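Local coordinates for probable porin (Pseudomonas aeruginosa, PDB 4FT6), which probably forms a water-filled beta-barrel channel in the outer membrane, through which small solutes could diffuse as in other porins of the OprD family, at residues S258-G262 / G263-G267; T285-L289 / V290-Q294. All coordinates share one frame; numbering follows the deposited sequence.

Contact 1 and contact 2 follow one another along the chain and belong to different kinds of structure: 258-262 with 263-267 is the tight turn at one end of a barrel hairpin, 285-289 with 290-294 part of the long connection from strand 264-274 to strand 304-313. Their centres are about 21 Å apart and their nearest atoms about 8 Å, so they do not meet. The centre of contact 1 lies about 23 Å from that of the chain, at the surface, where H264 meets a detergent molecule. The centre of contact 2 is about 7 Å from that of the chain, consistent with a loop folded into the channel. The hairpin strands still join them: V290 and N291 bond to T254 and Q271 farther along these strands.

Contact 1 (S258-G262 / G263-G267); sequences SATRG and GHSLG. With C8E ((hydroxyethyloxy)tri(ethyloxy)octane), chain B.
T260 and S265 both place their hydroxyl beside the backbone N, chi1 -60° and -55°, and this common choice brings T260 OG1 to 2.7 Å from S265 OG across a non-hydrogen-bonded pair; either could donate. The CG2 methyl of T260 packs beside the same oxygen. On the other side of the ribbon stand A259, R261, H264 and L266. A259 N bonds to L266 O, 3.0 Å, and L266 N returns the bond to A259 O. The pair R261/H264 closes the ladder: R261 N bonds to H264 O and H264 N to R261 O. This is a two-residue beta hairpin with a type I' turn, G262 and G263 at its corners taking the positive phi values such a turn requires, and it links two neighbouring staves of the porin barrel, flanked by strands 226-239 and 304-313. With CG also beside the backbone N, the H264 ring swings out to the detergent C8E: C8E C8 lies at the ring edge, in its plane, and H264 NE2 makes a weak hydrogen bond to C8E O9 at 3.4 Å. The H264 ring also meets that of Y312, the two planes at about 50°.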
ATOM      1  N   SER A 258      -0.300   3.092 -20.213  1.00 75.87           N
ATOM      2  CA  SER A 258       0.275   1.761 -20.282  1.00 75.70           C
ATOM      3  C   SER A 258      -0.218   1.086 -21.533  1.00 77.32           C
ATOM      4  O   SER A 258      -1.387   1.222 -21.904  1.00 85.23           O
ATOM      5  CB  SER A 258      -0.127   0.939 -19.051  1.00 83.66           C
ATOM      6  OG  SER A 258       0.497  -0.334 -19.074  1.00 87.80           O
ATOM      7  N   ALA A 259       0.684   0.375 -22.196  1.00 77.16           N
ATOM      8  CA  ALA A 259       0.344  -0.369 -23.403  1.00 75.61           C
ATOM      9  C   ALA A 259       0.906  -1.775 -23.256  1.00 74.27           C
ATOM     10  O   ALA A 259       2.057  -1.952 -22.852  1.00 76.56           O
ATOM     11  CB  ALA A 259       0.908   0.316 -24.632  1.00 54.99           C
ATOM     12  N   THR A 260       0.086  -2.774 -23.562  1.00 72.65           N
ATOM     13  CA  THR A 260       0.499  -4.165 -23.433  1.00 66.14           C
ATOM     14  C   THR A 260       0.078  -5.000 -24.633  1.00 75.30           C
ATOM     15  O   THR A 260      -1.078  -4.966 -25.060  1.00 84.78           O
ATOM     16  CB  THR A 260      -0.100  -4.801 -22.193  1.00 68.23           C
ATOM     17  OG1 THR A 260       0.346  -4.078 -21.040  1.00 71.14           O
ATOM     18  CG2 THR A 260       0.317  -6.282 -22.097  1.00 64.01           C
ATOM     19  N   ARG A 261       1.025  -5.752 -25.179  1.00 77.21           N
ATOM     20  CA  ARG A 261       0.733  -6.643 -26.283  1.00 77.92           C
ATOM     21  C   ARG A 261       1.672  -7.836 -26.190  1.00 82.47           C
ATOM     22  O   ARG A 261       2.869  -7.670 -25.927  1.00 84.46           O
ATOM     23  CB  ARG A 261       0.915  -5.914 -27.621  1.00 84.09           C
ATOM     24  CG  ARG A 261       0.266  -6.616 -28.812  1.00 89.34           C
ATOM     25  CD  ARG A 261       0.923  -6.230 -30.135  1.00 99.29           C
ATOM     26  NE  ARG A 261       1.800  -7.279 -30.661  1.00106.19           N
ATOM     27  CZ  ARG A 261       3.033  -7.076 -31.127  1.00115.79           C
ATOM     28  NH1 ARG A 261       3.552  -5.858 -31.149  1.00114.49           N
ATOM     29  NH2 ARG A 261       3.751  -8.093 -31.583  1.00124.62           N
ATOM     30  N   GLY A 262       1.124  -9.033 -26.389  1.00 85.25           N
ATOM     31  CA  GLY A 262       1.910 -10.253 -26.414  1.00 85.77           C
ATOM     32  C   GLY A 262       2.858 -10.448 -25.243  1.00 87.22           C
ATOM     33  O   GLY A 262       3.994 -10.886 -25.435  1.00 90.56           O
ATOM     34  N   GLY A 263       2.407 -10.113 -24.036  1.00 81.27           N
ATOM     35  CA  GLY A 263       3.212 -10.327 -22.850  1.00 74.51           C
ATOM     36  C   GLY A 263       4.123  -9.175 -22.470  1.00 75.08           C
ATOM     37  O   GLY A 263       4.530  -9.065 -21.309  1.00 75.46           O
ATOM     38  N   HIS A 264       4.468  -8.324 -23.435  1.00 75.67           N
ATOM     39  CA  HIS A 264       5.299  -7.155 -23.149  1.00 67.26           C
ATOM     40  C   HIS A 264       4.414  -5.998 -22.703  1.00 70.88           C
ATOM     41  O   HIS A 264       3.352  -5.762 -23.284  1.00 79.57           O
ATOM     42  CB  HIS A 264       6.069  -6.699 -24.384  1.00 62.83           C
ATOM     43  CG  HIS A 264       7.056  -7.698 -24.905  1.00 74.85           C
ATOM     44  ND1 HIS A 264       8.405  -7.615 -24.640  1.00 78.73           N
ATOM     45  CD2 HIS A 264       6.893  -8.764 -25.727  1.00 75.50           C
ATOM     46  CE1 HIS A 264       9.032  -8.606 -25.258  1.00 74.81           C
ATOM     47  NE2 HIS A 264       8.142  -9.312 -25.921  1.00 73.98           N
ATOM     48  N   SER A 265       4.858  -5.260 -21.692  1.00 62.03           N
ATOM     49  CA  SER A 265       4.190  -4.019 -21.314  1.00 60.74           C
ATOM     50  C   SER A 265       5.198  -2.875 -21.225  1.00 65.33           C
ATOM     51  O   SER A 265       6.290  -3.024 -20.663  1.00 69.62           O
ATOM     52  CB  SER A 265       3.455  -4.165 -19.978  1.00 61.09           C
ATOM     53  OG  SER A 265       2.554  -5.253 -20.018  1.00 69.58           O
ATOM     54  N   LEU A 266       4.835  -1.730 -21.784  1.00 62.90           N
ATOM     55  CA  LEU A 266       5.617  -0.527 -21.575  1.00 58.79           C
ATOM     56  C   LEU A 266       4.690   0.522 -20.999  1.00 62.06           C
ATOM     57  O   LEU A 266       3.498   0.550 -21.309  1.00 69.29           O
ATOM     58  CB  LEU A 266       6.208  -0.036 -22.894  1.00 59.08           C
ATOM     59  CG  LEU A 266       7.231   1.089 -22.741  1.00 65.45           C
ATOM     60  CD1 LEU A 266       8.446   0.620 -21.917  1.00 65.11           C
ATOM     61  CD2 LEU A 266       7.656   1.634 -24.108  1.00 61.89           C
ATOM     62  N   GLY A 267       5.231   1.386 -20.155  1.00 62.06           N
ATOM     63  CA  GLY A 267       4.408   2.369 -19.492  1.00 58.60           C
ATOM     64  C   GLY A 267       5.211   3.568 -19.062  1.00 61.43           C
ATOM     65  O   GLY A 267       6.339   3.433 -18.561  1.00 64.52           O
TER
HETATM   66  C1  C8E B 401      12.581  -9.368 -20.698  1.00 63.43           C
HETATM   67  C2  C8E B 401      12.121 -10.624 -21.436  1.00 67.66           C
HETATM   68  C3  C8E B 401      11.650 -10.343 -22.861  1.00 62.41           C
HETATM   69  C4  C8E B 401      11.205 -11.618 -23.584  1.00 64.14           C
HETATM   70  C5  C8E B 401      11.026 -11.379 -25.080  1.00 69.61           C
HETATM   71  C6  C8E B 401      10.724 -12.643 -25.875  1.00 77.39           C
HETATM   72  C7  C8E B 401      10.418 -12.344 -27.350  1.00 85.22           C
HETATM   73  C8  C8E B 401       8.989 -11.842 -27.537  1.00 94.21           C
HETATM   74  O9  C8E B 401       8.821 -11.083 -28.721  1.00 97.01           O
HETATM   75  C10 C8E B 401       7.994 -11.753 -29.646  1.00 95.67           C

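Contact 2 (T285-L289 / V290-Q294); sequences TSTPL and VNDIQ
T287 and D292 meet through their side chains, which cross at about a right angle. T287 OG1 stands between the backbone N and the carbonyl carbon, chi1 65°, and from there donates a hydrogen bond to D292 OD2 at 2.6 Å. It approaches the carboxylate on the anti side, 17° out of the plane. D292 for its part extends CG anti to its own N, chi1 -171°, which carries OD2 across to T287, on the far arm of the bend; T287 N adds a weak bond to the same oxygen, 3.0 Å, so backbone and side chain of one residue both hold OD2 and limit the rotation of the carboxylate. Between them the chain reverses in a type I beta turn from L289 to D292, with D292 N bonded to L289 O, 3.0 Å; D292 is then the centre of an inverse gamma turn. These bends shape a long loop between two barrel strands, probably one of those that narrow OprD-type channels. L289 sends its branch away from the turn, against Q271 and T299. N291 turns away from 285-289 to the barrel wall, where its ND2 bonds to S305 OG and its OD1 to Q307 NE2.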
ATOM      1  N   THR A 285       1.231   4.503   5.775  1.00 58.51           N
ATOM      2  CA  THR A 285       0.283   4.071   4.764  1.00 59.81           C
ATOM      3  C   THR A 285       0.935   4.121   3.384  1.00 63.46           C
ATOM      4  O   THR A 285       1.985   4.756   3.207  1.00 62.29           O
ATOM      5  CB  THR A 285      -0.958   4.983   4.807  1.00 62.18           C
ATOM      6  OG1 THR A 285      -2.127   4.255   4.422  1.00 79.38           O
ATOM      7  CG2 THR A 285      -0.773   6.205   3.928  1.00 48.46           C
ATOM      8  N   SER A 286       0.329   3.456   2.406  1.00 65.44           N
ATOM      9  CA  SER A 286       0.810   3.536   1.028  1.00 67.79           C
ATOM     10  C   SER A 286      -0.008   4.598   0.287  1.00 63.17           C
ATOM     11  O   SER A 286      -0.928   5.174   0.863  1.00 56.36           O
ATOM     12  CB  SER A 286       0.659   2.180   0.338  1.00 72.81           C
ATOM     13  OG  SER A 286       1.912   1.684  -0.089  1.00 78.00           O
ATOM     14  N   THR A 287       0.330   4.865  -0.976  1.00 62.93           N
ATOM     15  CA  THR A 287      -0.431   5.806  -1.801  1.00 56.32           C
ATOM     16  C   THR A 287      -0.620   5.258  -3.198  1.00 60.51           C
ATOM     17  O   THR A 287       0.119   4.379  -3.621  1.00 66.17           O
ATOM     18  CB  THR A 287       0.241   7.187  -1.902  1.00 61.16           C
ATOM     19  OG1 THR A 287       1.488   7.069  -2.603  1.00 62.09           O
ATOM     20  CG2 THR A 287       0.455   7.790  -0.509  1.00 57.63           C
ATOM     21  N   PRO A 288      -1.618   5.774  -3.926  1.00 60.40           N
ATOM     22  CA  PRO A 288      -1.742   5.293  -5.309  1.00 51.58           C
ATOM     23  C   PRO A 288      -0.892   6.101  -6.288  1.00 53.70           C
ATOM     24  O   PRO A 288      -1.094   5.937  -7.498  1.00 53.46           O
ATOM     25  CB  PRO A 288      -3.214   5.529  -5.627  1.00 37.90           C
ATOM     26  CG  PRO A 288      -3.568   6.775  -4.768  1.00 56.91           C
ATOM     27  CD  PRO A 288      -2.791   6.556  -3.477  1.00 53.37           C
ATOM     28  N   LEU A 289       0.011   6.960  -5.803  1.00 53.61           N
ATOM     29  CA  LEU A 289       0.883   7.729  -6.717  1.00 56.78           C
ATOM     30  C   LEU A 289       1.731   6.771  -7.544  1.00 56.72           C
ATOM     31  O   LEU A 289       2.205   5.747  -7.027  1.00 60.71           O
ATOM     32  CB  LEU A 289       1.794   8.706  -5.969  1.00 56.92           C
ATOM     33  CG  LEU A 289       1.112   9.654  -4.981  1.00 60.54           C
ATOM     34  CD1 LEU A 289       2.145  10.493  -4.250  1.00 59.57           C
ATOM     35  CD2 LEU A 289       0.102  10.533  -5.677  1.00 53.73           C
ATOM     36  N   VAL A 290       1.915   7.095  -8.822  1.00 54.18           N
ATOM     37  CA  VAL A 290       2.607   6.198  -9.753  1.00 53.39           C
ATOM     38  C   VAL A 290       4.063   5.915  -9.385  1.00 54.62           C
ATOM     39  O   VAL A 290       4.552   4.803  -9.601  1.00 57.66           O
ATOM     40  CB  VAL A 290       2.506   6.702 -11.220  1.00 43.14           C
ATOM     41  CG1 VAL A 290       3.281   8.037 -11.398  1.00 51.34           C
ATOM     42  CG2 VAL A 290       2.959   5.615 -12.207  1.00 41.56           C
ATOM     43  N   ASN A 291       4.745   6.913  -8.827  1.00 52.73           N
ATOM     44  CA  ASN A 291       6.119   6.735  -8.367  1.00 60.27           C
ATOM     45  C   ASN A 291       6.230   6.317  -6.914  1.00 69.53           C
ATOM     46  O   ASN A 291       7.270   6.545  -6.290  1.00 70.33           O
ATOM     47  CB  ASN A 291       6.936   8.013  -8.557  1.00 62.90           C
ATOM     48  CG  ASN A 291       7.476   8.152  -9.956  1.00 61.74           C
ATOM     49  OD1 ASN A 291       7.562   7.172 -10.706  1.00 65.06           O
ATOM     50  ND2 ASN A 291       7.852   9.375 -10.322  1.00 60.14           N
ATOM     51  N   ASP A 292       5.165   5.741  -6.354  1.00 70.42           N
ATOM     52  CA  ASP A 292       5.276   5.177  -5.015  1.00 63.80           C
ATOM     53  C   ASP A 292       5.855   3.787  -5.208  1.00 59.07           C
ATOM     54  O   ASP A 292       5.126   2.812  -5.384  1.00 56.14           O
ATOM     55  CB  ASP A 292       3.928   5.101  -4.302  1.00 69.37           C
ATOM     56  CG  ASP A 292       4.068   4.731  -2.836  1.00 77.52           C
ATOM     57  OD1 ASP A 292       5.080   4.075  -2.466  1.00 75.62           O
ATOM     58  OD2 ASP A 292       3.161   5.097  -2.051  1.00 80.85           O
ATOM     59  N   ILE A 293       7.178   3.704  -5.218  1.00 57.25           N
ATOM     60  CA  ILE A 293       7.825   2.467  -5.613  1.00 60.49           C
ATOM     61  C   ILE A 293       8.631   1.870  -4.460  1.00 59.68           C
ATOM     62  O   ILE A 293       8.357   2.170  -3.303  1.00 78.96           O
ATOM     63  CB  ILE A 293       8.647   2.647  -6.923  1.00 65.19           C
ATOM     64  CG1 ILE A 293       9.765   3.657  -6.716  1.00 58.74           C
ATOM     65  CG2 ILE A 293       7.740   3.094  -8.064  1.00 57.57           C
ATOM     66  CD1 ILE A 293      10.501   3.974  -7.951  1.00 63.64           C
ATOM     67  N   GLN A 294       9.617   1.032  -4.770  1.00 55.02           N
ATOM     68  CA  GLN A 294      10.170   0.119  -3.771  1.00 59.33           C
ATOM     69  C   GLN A 294      10.716   0.776  -2.495  1.00 58.58           C
ATOM     70  O   GLN A 294      10.361   0.357  -1.403  1.00 66.59           O
ATOM     71  CB  GLN A 294      11.211  -0.824  -4.400  1.00 64.46           C
ATOM     72  CG  GLN A 294      11.548  -2.031  -3.526  1.00 63.53           C
ATOM     73  CD  GLN A 294      12.478  -3.007  -4.208  1.00 71.90           C
ATOM     74  OE1 GLN A 294      12.487  -3.117  -5.437  1.00 78.38           O
ATOM     75  NE2 GLN A 294      13.270  -3.727  -3.415  1.00 74.32           N
TER